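Local coordinates for methylxanthine N1-demethylase NdmA (Pseudomonas putida, PDB 6ICN), which removes the N1-methyl group of caffeine as formaldehyde to give theobromine, as a Rieske non-haem iron oxygenase that uses NADH and molecular oxygen, at residues A[32-38]-A[57-62]; A[37-43]-A[278-282]; A[65-70]-A[92-97]; A[137-142]-A[154-160]; A[232-236]-A[257-261]. All blocks are in the same frame, centred on the assembly; numbering follows the deposited sequence.

Interaction 1. Residues A[32-38]-A[57-62]; sequences RHFWHPV and VKLLNE
The Arg32 guanidinium meets the carboxylate of Glu62 at its edge, close to its own plane, with the two planes 49° apart. NH1 of Arg32 gives the stronger bond, 2.7 Å to OE2 of Glu62, using the anti lone pair of that oxygen. NH2 adds a weak bond to the same oxygen. Water 1 also lies at the edge, in plane, and joins Arg32 NH1 to Leu60 O. The Arg32 chain bends at chi3 (57°), which turns its end across to Glu62. The other oxygen of Glu62, OE1, pairs with Arg77, so the carboxylate is held between two arginines. The His36 ring is met obliquely by two leucine methyls. CD1 of Leu59 is 3.9 Å from CG of His36, and CD1 of Leu60 is 4.1 Å from NE2 of His36. That NE2 is hydrogen-bonded to Leu31 O. CB of Val38 packs 4.0 Å from CG2 of Val57, and CG1 of Val38 lies against CD2 of Leu59. Water 2 bridges Val38 O and Lys58 O. Strands 35-40 and 55-59 are the outermost strands of one six-stranded antiparallel sheet. Their short segments run at 149°, nearly antiparallel. This is consistent with a sheet that curls round on itself, as in the beta fold of Rieske domains.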
# COMPACT_ATOMS: atom_id res chain seq x y z
N ARG A 32 -4.87 33.50 -21.13
CA ARG A 32 -4.18 34.23 -20.07
C ARG A 32 -4.84 35.57 -19.77
O ARG A 32 -4.63 36.13 -18.69
CB ARG A 32 -2.70 34.46 -20.44
CG ARG A 32 -1.90 33.17 -20.63
CD ARG A 32 -0.48 33.43 -21.15
NE ARG A 32 0.28 34.32 -20.28
CZ ARG A 32 1.07 33.90 -19.29
NH1 ARG A 32 1.21 32.60 -19.08
NH2 ARG A 32 1.72 34.78 -18.54
N HIS A 33 -5.67 36.08 -20.69
CA HIS A 33 -6.30 37.38 -20.49
C HIS A 33 -7.55 37.33 -19.63
O HIS A 33 -8.07 38.40 -19.29
CB HIS A 33 -6.62 37.99 -21.87
CG HIS A 33 -5.40 38.40 -22.62
ND1 HIS A 33 -4.90 39.68 -22.57
CD2 HIS A 33 -4.52 37.67 -23.36
CE1 HIS A 33 -3.79 39.74 -23.28
NE2 HIS A 33 -3.54 38.54 -23.77
N PHE A 34 -8.04 36.15 -19.27
CA PHE A 34 -9.23 36.02 -18.44
C PHE A 34 -8.85 35.79 -16.98
O PHE A 34 -7.73 35.38 -16.66
CB PHE A 34 -10.10 34.86 -18.91
CG PHE A 34 -10.72 35.08 -20.26
CD1 PHE A 34 -11.83 35.90 -20.39
CD2 PHE A 34 -10.20 34.44 -21.39
CE1 PHE A 34 -12.42 36.12 -21.64
CE2 PHE A 34 -10.78 34.65 -22.64
CZ PHE A 34 -11.89 35.48 -22.75
N TRP A 35 -9.79 36.09 -16.10
CA TRP A 35 -9.70 35.69 -14.70
C TRP A 35 -10.05 34.22 -14.56
O TRP A 35 -11.10 33.77 -15.04
CB TRP A 35 -10.66 36.52 -13.84
CG TRP A 35 -10.31 37.99 -13.77
CD1 TRP A 35 -10.66 38.98 -14.67
CD2 TRP A 35 -9.54 38.64 -12.75
NE1 TRP A 35 -10.15 40.19 -14.26
CE2 TRP A 35 -9.46 40.01 -13.09
CE3 TRP A 35 -8.90 38.20 -11.58
CZ2 TRP A 35 -8.79 40.94 -12.29
CZ3 TRP A 35 -8.23 39.13 -10.80
CH2 TRP A 35 -8.19 40.49 -11.15
N HIS A 36 -9.21 33.47 -13.84
CA HIS A 36 -9.49 32.08 -13.55
C HIS A 36 -9.39 31.84 -12.05
O HIS A 36 -8.48 32.37 -11.41
CB HIS A 36 -8.50 31.15 -14.26
CG HIS A 36 -8.47 31.31 -15.76
ND1 HIS A 36 -9.46 30.80 -16.58
CD2 HIS A 36 -7.57 31.91 -16.57
CE1 HIS A 36 -9.17 31.10 -17.84
NE2 HIS A 36 -8.03 31.78 -17.86
N PRO A 37 -10.26 31.00 -11.49
CA PRO A 37 -10.14 30.64 -10.07
C PRO A 37 -8.99 29.67 -9.90
O PRO A 37 -8.78 28.79 -10.74
CB PRO A 37 -11.48 29.98 -9.75
CG PRO A 37 -11.84 29.29 -11.08
CD PRO A 37 -11.29 30.19 -12.18
N VAL A 38 -8.25 29.81 -8.81
CA VAL A 38 -7.13 28.90 -8.57
C VAL A 38 -7.27 28.12 -7.28
O VAL A 38 -6.66 27.04 -7.16
CB VAL A 38 -5.78 29.65 -8.60
CG1 VAL A 38 -5.55 30.22 -10.02
CG2 VAL A 38 -5.71 30.76 -7.53
N VAL A 57 -0.14 27.25 -6.33
CA VAL A 57 -1.20 26.95 -7.28
C VAL A 57 -0.59 26.93 -8.68
O VAL A 57 0.52 27.42 -8.90
CB VAL A 57 -2.37 27.95 -7.23
CG1 VAL A 57 -2.96 28.00 -5.81
CG2 VAL A 57 -1.89 29.35 -7.66
N LYS A 58 -1.32 26.33 -9.62
CA LYS A 58 -0.88 26.22 -11.01
C LYS A 58 -2.02 26.63 -11.92
O LYS A 58 -3.16 26.20 -11.72
CB LYS A 58 -0.40 24.80 -11.36
CG LYS A 58 0.07 24.68 -12.80
CD LYS A 58 0.52 23.24 -13.13
CE LYS A 58 1.93 22.98 -12.68
NZ LYS A 58 2.35 21.60 -13.06
N LEU A 59 -1.70 27.46 -12.90
CA LEU A 59 -2.71 28.03 -13.80
C LEU A 59 -2.08 28.13 -15.17
O LEU A 59 -1.03 28.76 -15.31
CB LEU A 59 -3.16 29.40 -13.29
CG LEU A 59 -3.99 30.20 -14.29
CD1 LEU A 59 -5.29 29.47 -14.59
CD2 LEU A 59 -4.29 31.58 -13.70
N LEU A 60 -2.69 27.48 -16.16
CA LEU A 60 -2.17 27.48 -17.54
C LEU A 60 -0.67 27.16 -17.57
O LEU A 60 0.11 27.83 -18.26
CB LEU A 60 -2.46 28.83 -18.22
CG LEU A 60 -3.95 29.09 -18.37
CD1 LEU A 60 -4.25 30.57 -18.70
CD2 LEU A 60 -4.53 28.18 -19.44
N ASN A 61 -0.27 26.16 -16.77
CA ASN A 61 1.10 25.67 -16.63
C ASN A 61 2.06 26.65 -15.97
O ASN A 61 3.27 26.40 -15.97
CB ASN A 61 1.68 25.22 -17.98
CG ASN A 61 2.50 23.94 -17.86
OD1 ASN A 61 2.26 23.09 -16.99
ND2 ASN A 61 3.50 23.80 -18.73
N GLU A 62 1.57 27.75 -15.39
CA GLU A 62 2.40 28.65 -14.60
C GLU A 62 2.38 28.23 -13.14
O GLU A 62 1.29 28.02 -12.58
CB GLU A 62 1.89 30.08 -14.72
CG GLU A 62 1.93 30.63 -16.12
CD GLU A 62 3.21 31.39 -16.40
OE1 GLU A 62 4.22 31.14 -15.70
OE2 GLU A 62 3.19 32.26 -17.29
O HOH W 1 0.24 30.10 -20.06
O HOH W 2 -4.78 25.84 -9.23

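Interaction 2. Residues A[37-43]-A[278-282]; sequences PVCTVTE and TKNFL
Lys279 and Glu43 reach toward each other from opposite directions, both with chains extended beyond CG. They meet in a salt bridge, NZ of Lys279 to OE1 of Glu43, at 3.0 Å. The ammonium comes to the syn side of OE1, 28° out of the carboxylate plane. OE2 of Glu43 takes a weak bond from the same NZ. A further bond runs from NZ of Lys279 to O of Val38, 2.9 Å, so the ammonium ties the glutamate to the strand backbone. The anti lone pair of Glu43 OE1 is used by Thr40 N. In return Glu43 N binds Thr40 OG1, and the two residues form a capping box at the start of helix 41-47. With chi1 at 66°, Thr40 holds OG1 over the helix start and turns CG2 to the edge of the Phe281 ring. Pro37 and Phe281 lie alongside each other, pointing opposite ways, with CG of Pro37 3.8 Å from CD1 of Phe281. CZ of Phe281 ends 3.5 Å from N of Cys39. Residues 37-40 of strand 35-40, in the Rieske region, run at 60° to residues 278-282 of strand 277-286 in the seven-stranded sheet. Strand 140-144 flanks the first, strands 166-175 and 263-274 the second.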
# COMPACT_ATOMS: atom_id res chain seq x y z
N PRO A 37 -10.26 31.00 -11.49
CA PRO A 37 -10.14 30.64 -10.07
C PRO A 37 -8.99 29.67 -9.90
O PRO A 37 -8.78 28.79 -10.74
CB PRO A 37 -11.48 29.98 -9.75
CG PRO A 37 -11.84 29.29 -11.08
CD PRO A 37 -11.29 30.19 -12.18
N VAL A 38 -8.25 29.81 -8.81
CA VAL A 38 -7.13 28.90 -8.57
C VAL A 38 -7.27 28.12 -7.28
O VAL A 38 -6.66 27.04 -7.16
CB VAL A 38 -5.78 29.65 -8.60
CG1 VAL A 38 -5.55 30.22 -10.02
CG2 VAL A 38 -5.71 30.76 -7.53
N CYS A 39 -8.06 28.60 -6.33
CA CYS A 39 -8.25 27.90 -5.07
C CYS A 39 -9.43 28.54 -4.37
O CYS A 39 -9.87 29.64 -4.73
CB CYS A 39 -6.99 27.98 -4.19
SG CYS A 39 -6.53 29.65 -3.61
N THR A 40 -9.98 27.82 -3.39
CA THR A 40 -10.91 28.46 -2.47
C THR A 40 -10.14 29.22 -1.40
O THR A 40 -8.96 28.95 -1.14
CB THR A 40 -11.82 27.43 -1.78
OG1 THR A 40 -11.03 26.59 -0.93
CG2 THR A 40 -12.56 26.57 -2.82
N VAL A 41 -10.83 30.20 -0.80
CA VAL A 41 -10.25 30.89 0.36
C VAL A 41 -9.94 29.89 1.46
O VAL A 41 -8.86 29.94 2.08
CB VAL A 41 -11.20 32.00 0.85
CG1 VAL A 41 -10.69 32.60 2.18
CG2 VAL A 41 -11.30 33.11 -0.20
N THR A 42 -10.83 28.91 1.65
CA THR A 42 -10.59 27.83 2.61
C THR A 42 -9.28 27.10 2.34
O THR A 42 -8.48 26.87 3.26
CB THR A 42 -11.79 26.88 2.60
OG1 THR A 42 -12.91 27.56 3.17
CG2 THR A 42 -11.48 25.61 3.42
N GLU A 43 -9.01 26.75 1.07
CA GLU A 43 -7.73 26.12 0.75
C GLU A 43 -6.55 27.01 1.11
O GLU A 43 -5.54 26.53 1.65
CB GLU A 43 -7.67 25.76 -0.74
CG GLU A 43 -8.47 24.56 -1.14
CD GLU A 43 -8.33 24.29 -2.62
OE1 GLU A 43 -8.64 25.20 -3.41
OE2 GLU A 43 -7.91 23.17 -2.99
N THR A 278 -8.01 19.83 -15.13
CA THR A 278 -8.82 20.90 -14.57
C THR A 278 -8.94 20.72 -13.07
O THR A 278 -9.08 19.60 -12.56
CB THR A 278 -10.23 20.97 -15.18
OG1 THR A 278 -10.77 19.66 -15.34
CG2 THR A 278 -10.18 21.68 -16.53
N LYS A 279 -8.88 21.84 -12.36
CA LYS A 279 -9.32 21.91 -10.97
C LYS A 279 -10.65 22.64 -10.99
O LYS A 279 -10.72 23.81 -11.40
CB LYS A 279 -8.28 22.64 -10.11
CG LYS A 279 -8.68 22.84 -8.66
CD LYS A 279 -7.60 23.67 -7.96
CE LYS A 279 -7.91 23.78 -6.47
NZ LYS A 279 -6.82 24.52 -5.73
N ASN A 280 -11.71 21.95 -10.60
CA ASN A 280 -13.07 22.43 -10.81
C ASN A 280 -13.71 22.87 -9.50
O ASN A 280 -13.49 22.27 -8.45
CB ASN A 280 -13.91 21.36 -11.50
CG ASN A 280 -13.29 20.95 -12.83
OD1 ASN A 280 -13.34 21.71 -13.80
ND2 ASN A 280 -12.64 19.79 -12.86
N PHE A 281 -14.51 23.93 -9.58
CA PHE A 281 -15.18 24.51 -8.42
C PHE A 281 -16.68 24.50 -8.64
O PHE A 281 -17.16 24.87 -9.72
CB PHE A 281 -14.69 25.95 -8.17
CG PHE A 281 -13.19 26.06 -7.96
CD1 PHE A 281 -12.33 26.14 -9.06
CD2 PHE A 281 -12.64 26.07 -6.68
CE1 PHE A 281 -10.94 26.25 -8.88
CE2 PHE A 281 -11.25 26.17 -6.49
CZ PHE A 281 -10.40 26.25 -7.58
N LEU A 282 -17.43 24.08 -7.62
CA LEU A 282 -18.88 24.21 -7.59
C LEU A 282 -19.29 24.97 -6.34
O LEU A 282 -18.89 24.61 -5.22
CB LEU A 282 -19.59 22.84 -7.60
CG LEU A 282 -21.13 22.97 -7.51
CD1 LEU A 282 -21.69 23.56 -8.81
CD2 LEU A 282 -21.80 21.62 -7.19

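Interaction 3. Residues A[65-70]-A[92-97]; sequences VVAKLG and VSGNRL
Leu69 lies over the backbone of the 93-96 turn. Its CB is 3.6 Å from O of Asn95, and its CD2 is 3.6 Å from O of Arg96. CD2 of Leu69 also meets CG1 of Val92 at 3.8 Å. The other branch of Val92, CG2, touches CB of Ala67 at 3.9 Å. Further along, Val65 and Leu97 reach toward each other tip to tip, CG1 of Val65 to CD2 of Leu97 at 4.0 Å. Water 3 links the two segments. It donates to Lys68 O and Gly94 O and accepts from Gly70 N, so three backbone groups share one water. The type II' turn from Ser93 to Arg96 links strands 91-93 and 96-98 as a hairpin. That hairpin packs on strand 62-69 of the larger sheet. Strand 72-77 lies beside strand 62-69, and strand 105-106 pairs with strand 96-98, which leads to the cluster-binding Cys99.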
# COMPACT_ATOMS: atom_id res chain seq x y z
N VAL A 65 2.27 31.41 -6.53
CA VAL A 65 2.05 31.33 -5.09
C VAL A 65 1.07 32.42 -4.70
O VAL A 65 1.17 33.56 -5.18
CB VAL A 65 3.38 31.43 -4.32
CG1 VAL A 65 4.12 32.75 -4.67
CG2 VAL A 65 3.15 31.30 -2.82
N VAL A 66 0.11 32.07 -3.85
CA VAL A 66 -0.89 33.01 -3.32
C VAL A 66 -0.65 33.18 -1.83
O VAL A 66 -0.37 32.20 -1.12
CB VAL A 66 -2.32 32.51 -3.59
CG1 VAL A 66 -3.34 33.40 -2.89
CG2 VAL A 66 -2.61 32.48 -5.10
N ALA A 67 -0.79 34.42 -1.35
CA ALA A 67 -0.64 34.69 0.08
C ALA A 67 -1.52 35.88 0.44
O ALA A 67 -1.80 36.74 -0.40
CB ALA A 67 0.82 34.98 0.46
N LYS A 68 -1.93 35.93 1.71
CA LYS A 68 -2.66 37.08 2.24
C LYS A 68 -1.64 38.01 2.90
O LYS A 68 -1.10 37.70 3.97
CB LYS A 68 -3.74 36.62 3.22
CG LYS A 68 -4.50 37.80 3.85
CD LYS A 68 -5.89 37.91 3.30
CE LYS A 68 -6.59 39.17 3.79
NZ LYS A 68 -6.78 39.20 5.25
N LEU A 69 -1.34 39.12 2.24
CA LEU A 69 -0.33 40.09 2.69
C LEU A 69 -1.08 41.33 3.16
O LEU A 69 -1.57 42.11 2.34
CB LEU A 69 0.65 40.42 1.58
CG LEU A 69 1.42 39.22 1.02
CD1 LEU A 69 2.48 39.73 0.03
CD2 LEU A 69 2.09 38.42 2.15
N GLY A 70 -1.19 41.50 4.47
CA GLY A 70 -2.02 42.57 4.98
C GLY A 70 -3.46 42.31 4.59
O GLY A 70 -3.98 41.20 4.78
N VAL A 92 4.64 34.02 5.49
CA VAL A 92 4.20 35.42 5.49
C VAL A 92 4.75 36.09 6.74
O VAL A 92 4.60 35.58 7.86
CB VAL A 92 2.67 35.51 5.44
CG1 VAL A 92 2.21 36.96 5.65
CG2 VAL A 92 2.15 34.95 4.11
N SER A 93 5.39 37.25 6.56
CA SER A 93 5.98 37.99 7.67
C SER A 93 5.53 39.44 7.50
O SER A 93 5.92 40.10 6.53
CB SER A 93 7.51 37.88 7.65
OG SER A 93 8.09 38.70 8.64
N GLY A 94 4.69 39.91 8.41
CA GLY A 94 4.06 41.20 8.22
C GLY A 94 3.23 41.18 6.95
O GLY A 94 2.40 40.28 6.74
N ASN A 95 3.44 42.16 6.09
CA ASN A 95 2.77 42.25 4.81
C ASN A 95 3.67 41.80 3.67
O ASN A 95 3.53 42.27 2.53
CB ASN A 95 2.25 43.67 4.58
CG ASN A 95 1.20 44.07 5.62
OD1 ASN A 95 0.84 43.28 6.50
ND2 ASN A 95 0.72 45.32 5.53
N ARG A 96 4.61 40.90 3.96
CA ARG A 96 5.56 40.42 2.96
C ARG A 96 5.60 38.89 2.95
O ARG A 96 5.23 38.23 3.92
CB ARG A 96 6.97 40.94 3.21
CG ARG A 96 7.08 42.48 3.17
CD ARG A 96 8.51 42.89 3.48
NE ARG A 96 8.66 44.34 3.56
CZ ARG A 96 9.70 44.92 4.15
NH1 ARG A 96 10.67 44.18 4.68
NH2 ARG A 96 9.78 46.25 4.20
N LEU A 97 6.11 38.35 1.84
CA LEU A 97 6.32 36.91 1.67
C LEU A 97 7.82 36.64 1.73
O LEU A 97 8.59 37.18 0.91
CB LEU A 97 5.72 36.42 0.35
CG LEU A 97 5.89 34.93 0.00
CD1 LEU A 97 5.31 34.05 1.12
CD2 LEU A 97 5.21 34.63 -1.32
O HOH W 3 -0.56 39.20 6.12

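Interaction 4. Residues A[137-142]-A[154-160]; sequences RYGLIW and IPYFSAA
Ile154 sets its CG2 methyl over one face of the Trp142 indole, 3.8 Å from the centroid of the five-membered ring, a CH-pi contact. Its neighbour Pro155 brings CD to within 3.5 Å of CZ3 of Trp142. The Tyr138 ring is sandwiched. CB of Phe157 lies 3.5 Å above the centre of one face, and CG of Arg137 covers the opposite face. The Phe157 ring turns its edge to the Tyr138 face in a T-shaped pair, planes at 85°. A chi1 of 178° sends the Phe157 ring past the tyrosine so that its edge meets the face. Further out, one face of the Arg137 guanidinium lies against Ile154. NE1 of Trp142 donates to Arg137 O at 3.0 Å, with the oxygen in the indole plane. Water 4 joins NH1 of Arg137, OH of Tyr138 and O of Ile154. Phe157 N gives the Tyr138 hydroxyl a weak bond of 3.3 Å. Carbon contacts with aromatic faces carry most of the contact; the weak N-H bond and the shared water add to them at the polar edge.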
# COMPACT_ATOMS: atom_id res chain seq x y z
N ARG A 137 -13.29 36.66 -4.68
CA ARG A 137 -14.70 36.90 -4.95
C ARG A 137 -15.45 35.58 -4.80
O ARG A 137 -14.98 34.54 -5.27
CB ARG A 137 -14.94 37.49 -6.36
CG ARG A 137 -16.34 38.11 -6.49
CD ARG A 137 -16.50 39.07 -7.68
NE ARG A 137 -15.62 40.23 -7.60
CZ ARG A 137 -15.48 41.12 -8.57
NH1 ARG A 137 -16.18 40.99 -9.69
NH2 ARG A 137 -14.64 42.15 -8.43
N TYR A 138 -16.60 35.63 -4.11
CA TYR A 138 -17.47 34.47 -3.89
C TYR A 138 -16.81 33.39 -3.07
O TYR A 138 -17.29 32.25 -3.06
CB TYR A 138 -17.94 33.84 -5.21
CG TYR A 138 -18.37 34.83 -6.26
CD1 TYR A 138 -19.25 35.86 -5.96
CD2 TYR A 138 -17.89 34.72 -7.56
CE1 TYR A 138 -19.66 36.76 -6.94
CE2 TYR A 138 -18.29 35.62 -8.54
CZ TYR A 138 -19.16 36.64 -8.21
OH TYR A 138 -19.58 37.54 -9.17
N GLY A 139 -15.73 33.69 -2.34
CA GLY A 139 -15.06 32.65 -1.59
C GLY A 139 -14.00 31.90 -2.38
O GLY A 139 -13.45 30.90 -1.88
N LEU A 140 -13.73 32.32 -3.61
CA LEU A 140 -12.63 31.79 -4.40
C LEU A 140 -11.58 32.88 -4.60
O LEU A 140 -11.86 34.08 -4.51
CB LEU A 140 -13.11 31.30 -5.77
CG LEU A 140 -14.32 30.34 -5.81
CD1 LEU A 140 -14.67 29.92 -7.24
CD2 LEU A 140 -14.12 29.13 -4.93
N ILE A 141 -10.37 32.44 -4.91
CA ILE A 141 -9.26 33.32 -5.27
C ILE A 141 -9.08 33.24 -6.78
O ILE A 141 -8.93 32.14 -7.33
CB ILE A 141 -7.96 32.92 -4.55
CG1 ILE A 141 -8.13 32.97 -3.04
CG2 ILE A 141 -6.80 33.79 -5.02
CD1 ILE A 141 -8.49 34.32 -2.53
N TRP A 142 -9.09 34.41 -7.44
CA TRP A 142 -9.03 34.51 -8.89
C TRP A 142 -7.74 35.20 -9.33
O TRP A 142 -7.30 36.16 -8.70
CB TRP A 142 -10.21 35.33 -9.42
CG TRP A 142 -11.55 34.84 -9.01
CD1 TRP A 142 -12.17 35.03 -7.80
CD2 TRP A 142 -12.46 34.08 -9.82
NE1 TRP A 142 -13.41 34.42 -7.81
CE2 TRP A 142 -13.60 33.83 -9.03
CE3 TRP A 142 -12.40 33.56 -11.12
CZ2 TRP A 142 -14.70 33.11 -9.51
CZ3 TRP A 142 -13.48 32.86 -11.60
CH2 TRP A 142 -14.62 32.63 -10.80
N ILE A 154 -14.09 39.32 -13.48
CA ILE A 154 -14.39 38.05 -12.80
C ILE A 154 -15.80 37.60 -13.15
O ILE A 154 -16.74 38.43 -13.17
CB ILE A 154 -14.20 38.20 -11.28
CG1 ILE A 154 -12.71 38.38 -10.99
CG2 ILE A 154 -14.79 37.00 -10.53
CD1 ILE A 154 -12.37 38.80 -9.56
N PRO A 155 -16.01 36.31 -13.44
CA PRO A 155 -17.34 35.79 -13.79
C PRO A 155 -18.47 36.15 -12.84
O PRO A 155 -18.26 36.41 -11.65
CB PRO A 155 -17.10 34.27 -13.79
CG PRO A 155 -15.70 34.15 -14.27
CD PRO A 155 -14.95 35.31 -13.67
N TYR A 156 -19.69 36.13 -13.37
CA TYR A 156 -20.89 36.48 -12.65
C TYR A 156 -21.48 35.27 -11.93
O TYR A 156 -21.72 34.23 -12.54
CB TYR A 156 -21.91 37.07 -13.63
CG TYR A 156 -23.33 37.21 -13.14
CD1 TYR A 156 -23.67 38.20 -12.23
CD2 TYR A 156 -24.34 36.38 -13.61
CE1 TYR A 156 -24.99 38.34 -11.79
CE2 TYR A 156 -25.66 36.52 -13.20
CZ TYR A 156 -25.98 37.50 -12.28
OH TYR A 156 -27.29 37.63 -11.86
N PHE A 157 -21.73 35.43 -10.63
CA PHE A 157 -22.46 34.48 -9.79
C PHE A 157 -23.72 35.18 -9.30
O PHE A 157 -23.63 36.15 -8.54
CB PHE A 157 -21.56 34.05 -8.62
CG PHE A 157 -22.20 33.10 -7.63
CD1 PHE A 157 -23.18 32.19 -8.02
CD2 PHE A 157 -21.77 33.09 -6.31
CE1 PHE A 157 -23.74 31.29 -7.10
CE2 PHE A 157 -22.32 32.19 -5.39
CZ PHE A 157 -23.31 31.30 -5.77
N SER A 158 -24.89 34.69 -9.71
CA SER A 158 -26.14 35.42 -9.47
C SER A 158 -26.55 35.44 -7.99
O SER A 158 -27.26 36.35 -7.56
CB SER A 158 -27.27 34.83 -10.32
OG SER A 158 -27.61 33.51 -9.92
N ALA A 159 -26.13 34.45 -7.21
CA ALA A 159 -26.62 34.29 -5.85
C ALA A 159 -25.87 35.12 -4.84
O ALA A 159 -26.32 35.23 -3.70
CB ALA A 159 -26.55 32.82 -5.42
N ALA A 160 -24.73 35.71 -5.22
CA ALA A 160 -23.97 36.51 -4.27
C ALA A 160 -24.82 37.66 -3.76
O ALA A 160 -25.50 38.34 -4.53
CB ALA A 160 -22.70 37.03 -4.94
O HOH W 4 -18.03 39.24 -10.65

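Interaction 5. Residues A[232-236]-A[257-261]; sequences VPNQA and KYSSS
Lys257 and Asn234 make the main bond between the two loops. NZ of Lys257 donates to O of Asn234 at 2.9 Å. The ammonium lies in the carbonyl plane, at a C=O...N angle of 156°. A kink at chi3 of 61° in an otherwise extended chain carries NZ to the 233-236 turn. CE of Lys257 passes 3.6 Å from O of Ala236. NZ also donates to water 6, which in turn donates to Gln235 O at 2.7 Å. The ammonium therefore serves two successive carbonyls, one directly and one through water. A second link comes from ND2 of Asn234, 2.7 Å from OG of Ser259. This bond is weak because its N-H...O angle is only 117°. OG of Ser259 also has water 5 at 2.8 Å. That water sits close to O of Ala236 as well. OG of Ser260 is hydrogen-bonded to OG of Ser262. Within its own segment, Ala236 N binds Pro233 O and closes a type I turn. Lys257 ends strand 250-257, while the turn precedes strand 239-246. The contact joins two loops at one end of the seven-stranded antiparallel sheet. Nearby Pro237 lines the caffeine pocket, and the Ala236 side chain is about 7 Å from the caffeine.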
# COMPACT_ATOMS: atom_id res chain seq x y z
N VAL A 232 -36.96 11.45 -10.57
CA VAL A 232 -35.65 11.86 -10.08
C VAL A 232 -35.80 12.31 -8.63
O VAL A 232 -36.90 12.70 -8.21
CB VAL A 232 -35.04 12.96 -10.96
CG1 VAL A 232 -34.88 12.47 -12.41
CG2 VAL A 232 -35.88 14.23 -10.92
N PRO A 233 -34.73 12.27 -7.82
CA PRO A 233 -34.86 12.66 -6.40
C PRO A 233 -35.31 14.10 -6.25
O PRO A 233 -35.09 14.94 -7.13
CB PRO A 233 -33.44 12.47 -5.85
CG PRO A 233 -32.76 11.54 -6.81
CD PRO A 233 -33.38 11.78 -8.15
N ASN A 234 -35.96 14.39 -5.11
CA ASN A 234 -36.43 15.75 -4.86
C ASN A 234 -35.28 16.75 -4.71
O ASN A 234 -35.48 17.94 -4.98
CB ASN A 234 -37.34 15.76 -3.61
CG ASN A 234 -37.74 17.17 -3.17
OD1 ASN A 234 -37.60 17.54 -2.00
ND2 ASN A 234 -38.26 17.98 -4.11
N GLN A 235 -34.09 16.30 -4.31
CA GLN A 235 -32.95 17.22 -4.24
C GLN A 235 -32.28 17.44 -5.59
O GLN A 235 -31.35 18.26 -5.68
CB GLN A 235 -31.91 16.73 -3.22
CG GLN A 235 -31.10 15.50 -3.65
CD GLN A 235 -31.75 14.19 -3.24
OE1 GLN A 235 -32.98 14.09 -3.15
NE2 GLN A 235 -30.92 13.17 -2.99
N ALA A 236 -32.71 16.74 -6.64
CA ALA A 236 -32.20 17.01 -7.98
C ALA A 236 -32.61 18.42 -8.40
O ALA A 236 -33.82 18.73 -8.36
CB ALA A 236 -32.71 15.99 -8.99
N LYS A 257 -36.92 25.07 -9.54
CA LYS A 257 -37.21 23.64 -9.45
C LYS A 257 -38.70 23.36 -9.57
O LYS A 257 -39.53 24.11 -9.04
CB LYS A 257 -36.71 23.06 -8.12
CG LYS A 257 -35.20 23.05 -7.94
CD LYS A 257 -34.84 22.62 -6.52
CE LYS A 257 -35.34 21.22 -6.21
NZ LYS A 257 -35.05 20.82 -4.80
N TYR A 258 -39.03 22.26 -10.26
CA TYR A 258 -40.43 21.84 -10.37
C TYR A 258 -40.95 21.26 -9.07
O TYR A 258 -42.07 21.58 -8.64
CB TYR A 258 -40.58 20.81 -11.49
CG TYR A 258 -40.26 21.31 -12.89
CD1 TYR A 258 -40.44 22.65 -13.24
CD2 TYR A 258 -39.79 20.44 -13.86
CE1 TYR A 258 -40.15 23.10 -14.51
CE2 TYR A 258 -39.49 20.88 -15.14
CZ TYR A 258 -39.68 22.21 -15.46
OH TYR A 258 -39.39 22.65 -16.74
N SER A 259 -40.16 20.40 -8.41
CA SER A 259 -40.66 19.63 -7.28
C SER A 259 -40.92 20.49 -6.05
O SER A 259 -41.84 20.20 -5.28
CB SER A 259 -39.67 18.52 -6.93
OG SER A 259 -38.41 19.07 -6.56
N SER A 260 -40.12 21.54 -5.84
CA SER A 260 -40.19 22.32 -4.61
C SER A 260 -40.62 23.77 -4.82
O SER A 260 -40.84 24.47 -3.83
CB SER A 260 -38.83 22.32 -3.90
OG SER A 260 -37.82 22.81 -4.77
N SER A 261 -40.75 24.23 -6.07
CA SER A 261 -41.10 25.62 -6.39
C SER A 261 -40.18 26.61 -5.68
O SER A 261 -40.61 27.60 -5.10
CB SER A 261 -42.57 25.90 -6.04
OG SER A 261 -43.43 25.23 -6.94
O HOH W 5 -36.43 17.72 -8.02
O HOH W 6 -32.18 20.74 -5.25

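Overall arrangement
Interactions 1, 2 and 4 cluster near the centre of the chain, their centres 11 to 15 Å apart. Interactions 1 and 2 share Pro37 and Val38 on strand 35-40. That strand pairs with strand 140-144 of interaction 4 through Val38 N and Ile141 O. Interaction 3 lies about 20 Å from interaction 1, centre to centre, toward the [2Fe-2S] cluster, and meets it where Val66 packs on Val57 and Val38. Interaction 5 is about 45 Å from interaction 3, centre to centre, on the caffeine side. Along the chain, interactions 1, 3, 4 and 5 follow in series, and interaction 2 encloses 3, 4 and 5. Interaction 2 joins the six-stranded sheet of the Rieske range to the seven-stranded sheet of the C-terminal domain.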